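Local structure of arsenate reductase (ArsC) (Archaeoglobus fulgidus, 1Y1L) at residues 9-14 with 97-102. The protein probably reduces arsenate to arsenite for arsenical detoxification, as an arsenate reductase built on the low molecular weight phosphotyrosine protein phosphatase fold. Numbering follows the deposited sequence.
Sequences NTARSV and ENPAGK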
ATOM      1  N   ASN A   9       5.119  -6.739  18.936  1.00 41.63           N
ATOM      2  CA  ASN A   9       4.355  -7.884  19.488  1.00 41.48           C
ATOM      3  C   ASN A   9       4.625  -8.229  20.958  1.00 41.56           C
ATOM      4  O   ASN A   9       5.123  -9.315  21.286  1.00 39.25           O
ATOM      5  CB  ASN A   9       4.560  -9.150  18.639  1.00 38.71           C
ATOM      6  CG  ASN A   9       3.810 -10.370  19.199  1.00 46.98           C
ATOM      7  OD1 ASN A   9       4.204 -11.515  18.972  1.00 52.81           O
ATOM      8  ND2 ASN A   9       2.746 -10.121  19.962  1.00 45.47           N
ATOM      9  N   THR A  10       4.221  -7.342  21.854  1.00 42.33           N
ATOM     10  CA  THR A  10       4.459  -7.574  23.268  1.00 38.81           C
ATOM     11  C   THR A  10       3.220  -7.269  24.109  1.00 39.32           C
ATOM     12  O   THR A  10       2.996  -7.900  25.142  1.00 41.15           O
ATOM     13  CB  THR A  10       5.650  -6.717  23.749  1.00 36.00           C
ATOM     14  OG1 THR A  10       6.849  -7.095  23.057  1.00 30.51           O
ATOM     15  CG2 THR A  10       5.881  -6.899  25.210  1.00 42.93           C
ATOM     16  N   ALA A  11       2.396  -6.335  23.638  1.00 35.83           N
ATOM     17  CA  ALA A  11       1.197  -5.937  24.361  1.00 35.22           C
ATOM     18  C   ALA A  11      -0.113  -6.038  23.577  1.00 36.94           C
ATOM     19  O   ALA A  11      -0.837  -7.027  23.699  1.00 35.78           O
ATOM     20  CB  ALA A  11       1.369  -4.528  24.895  1.00 31.88           C
ATOM     21  N   ARG A  12      -0.438  -4.979  22.834  1.00 34.12           N
ATOM     22  CA  ARG A  12      -1.667  -4.901  22.041  1.00 30.71           C
ATOM     23  C   ARG A  12      -1.962  -6.158  21.229  1.00 29.20           C
ATOM     24  O   ARG A  12      -3.068  -6.691  21.259  1.00 31.86           O
ATOM     25  CB  ARG A  12      -1.615  -3.691  21.108  1.00 21.81           C
ATOM     26  CG  ARG A  12      -1.211  -2.426  21.810  1.00 26.93           C
ATOM     27  CD  ARG A  12      -1.736  -1.178  21.133  1.00 25.85           C
ATOM     28  NE  ARG A  12      -1.053  -0.838  19.887  1.00 32.84           N
ATOM     29  CZ  ARG A  12       0.262  -0.686  19.746  1.00 27.18           C
ATOM     30  NH1 ARG A  12       0.769  -0.358  18.565  1.00 31.67           N
ATOM     31  NH2 ARG A  12       1.081  -0.895  20.768  1.00 27.33           N
ATOM     32  N   SER A  13      -0.972  -6.607  20.479  1.00 29.26           N
ATOM     33  CA  SER A  13      -1.113  -7.788  19.657  1.00 28.32           C
ATOM     34  C   SER A  13      -1.666  -8.884  20.527  1.00 26.99           C
ATOM     35  O   SER A  13      -2.705  -9.475  20.244  1.00 24.84           O
ATOM     36  CB  SER A  13       0.266  -8.191  19.157  1.00 34.80           C
ATOM     37  OG  SER A  13       1.050  -7.033  18.901  1.00 38.81           O
ATOM     38  N   VAL A  14      -0.988  -9.080  21.640  1.00 27.41           N
ATOM     39  CA  VAL A  14      -1.360 -10.100  22.594  1.00 32.41           C
ATOM     40  C   VAL A  14      -2.701  -9.852  23.267  1.00 28.44           C
ATOM     41  O   VAL A  14      -3.389 -10.797  23.618  1.00 29.53           O
ATOM     42  CB  VAL A  14      -0.290 -10.234  23.680  1.00 38.33           C
ATOM     43  CG1 VAL A  14      -0.624 -11.399  24.592  1.00 43.31           C
ATOM     44  CG2 VAL A  14       1.095 -10.392  23.045  1.00 35.81           C
ATOM     45  N   GLU A  97      -3.239   3.528  20.328  1.00 29.67           N
ATOM     46  CA  GLU A  97      -2.184   4.150  21.124  1.00 29.74           C
ATOM     47  C   GLU A  97      -1.232   3.113  21.665  1.00 26.91           C
ATOM     48  O   GLU A  97      -1.656   2.118  22.232  1.00 31.07           O
ATOM     49  CB  GLU A  97      -2.821   4.915  22.284  1.00 34.88           C
ATOM     50  CG  GLU A  97      -1.861   5.454  23.331  1.00 43.67           C
ATOM     51  CD  GLU A  97      -2.563   6.313  24.368  1.00 49.32           C
ATOM     52  OE1 GLU A  97      -1.941   7.281  24.852  1.00 57.42           O
ATOM     53  OE2 GLU A  97      -3.733   6.025  24.697  1.00 49.84           O
ATOM     54  N   ASN A  98       0.054   3.354  21.487  1.00 27.49           N
ATOM     55  CA  ASN A  98       1.082   2.440  21.953  1.00 30.89           C
ATOM     56  C   ASN A  98       1.245   2.638  23.460  1.00 34.13           C
ATOM     57  O   ASN A  98       1.746   3.679  23.891  1.00 41.97           O
ATOM     58  CB  ASN A  98       2.382   2.767  21.234  1.00 30.24           C
ATOM     59  CG  ASN A  98       3.402   1.691  21.382  1.00 39.37           C
ATOM     60  OD1 ASN A  98       3.211   0.729  22.126  1.00 44.13           O
ATOM     61  ND2 ASN A  98       4.497   1.825  20.652  1.00 36.58           N
ATOM     62  N   PRO A  99       0.812   1.658  24.287  1.00 34.29           N
ATOM     63  CA  PRO A  99       0.928   1.784  25.743  1.00 31.33           C
ATOM     64  C   PRO A  99       2.347   1.670  26.280  1.00 32.64           C
ATOM     65  O   PRO A  99       2.632   2.147  27.374  1.00 35.66           O
ATOM     66  CB  PRO A  99       0.055   0.640  26.246  1.00 20.83           C
ATOM     67  CG  PRO A  99       0.316  -0.406  25.261  1.00 27.65           C
ATOM     68  CD  PRO A  99       0.212   0.354  23.945  1.00 30.36           C
ATOM     69  N   ALA A 100       3.231   1.062  25.495  1.00 38.73           N
ATOM     70  CA  ALA A 100       4.628   0.851  25.885  1.00 40.97           C
ATOM     71  C   ALA A 100       5.312   2.002  26.598  1.00 39.51           C
ATOM     72  O   ALA A 100       5.471   3.097  26.044  1.00 40.02           O
ATOM     73  CB  ALA A 100       5.456   0.434  24.684  1.00 44.59           C
ATOM     74  N   GLY A 101       5.789   1.707  27.805  1.00 38.70           N
ATOM     75  CA  GLY A 101       6.477   2.699  28.607  1.00 42.04           C
ATOM     76  C   GLY A 101       5.525   3.534  29.430  1.00 47.18           C
ATOM     77  O   GLY A 101       5.716   3.703  30.638  1.00 49.47           O
ATOM     78  N   LYS A 102       4.508   4.069  28.768  1.00 52.09           N
ATOM     79  CA  LYS A 102       3.503   4.898  29.411  1.00 55.76           C
ATOM     80  C   LYS A 102       3.016   4.242  30.704  1.00 59.22           C
ATOM     81  O   LYS A 102       2.705   4.916  31.688  1.00 60.54           O
ATOM     82  CB  LYS A 102       2.332   5.098  28.448  1.00 54.05           C
ATOM     83  CG  LYS A 102       2.718   5.780  27.129  1.00 57.10           C
ATOM     84  CD  LYS A 102       2.617   7.303  27.222  1.00 52.43           C
ATOM     85  CE  LYS A 102       3.259   7.992  26.036  1.00 51.28           C
ATOM     86  NZ  LYS A 102       4.743   7.839  26.068  1.00 53.04           N
TER
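One face of the R12 guanidinium lies against the backbone of E97 and N98: N98 CA sits 3.5 Å above the plane and displaced toward the rim, with the carbonyl carbon of E97 beside it. P99 CD approaches the same group obliquely, 3.5 Å from R12 NH2. That nitrogen also comes within 3.0 Å of N98 OD1, although the guanidinium and amide planes are turned 50° apart and the two side chains cross at about a right angle. A weak hydrogen bond from A100 N reaches N98 OD1. The N98 side chain lies about 4 Å from a bound cadmium ion and packs on E35 of a neighbouring subunit. R12 reaches the loop with its CG anti to the carbonyl carbon (chi1 -49°), and a bend at chi3 (-74°) then folds the chain so that the guanidinium lies along the loop backbone. Its aliphatic part packs on the way, CD lying 3.5 Å from E97 O. Nearby, A11 CB meets P99 CG at 4.3 Å. R12 NH1 forms a salt bridge with E78 OE1, while E97 turns its carboxylate to R109. The contact thus joins the N-terminus of helix 12-21 to the loop following edge strand 91-95, where N98-P99 probably occupies the position of the Asp-Pro loop of relatives. R12 is the arginine that closes the CX5R phosphate-binding loop (P-loop) after strand 2-6, and it probably binds arsenate, as in related enzymes.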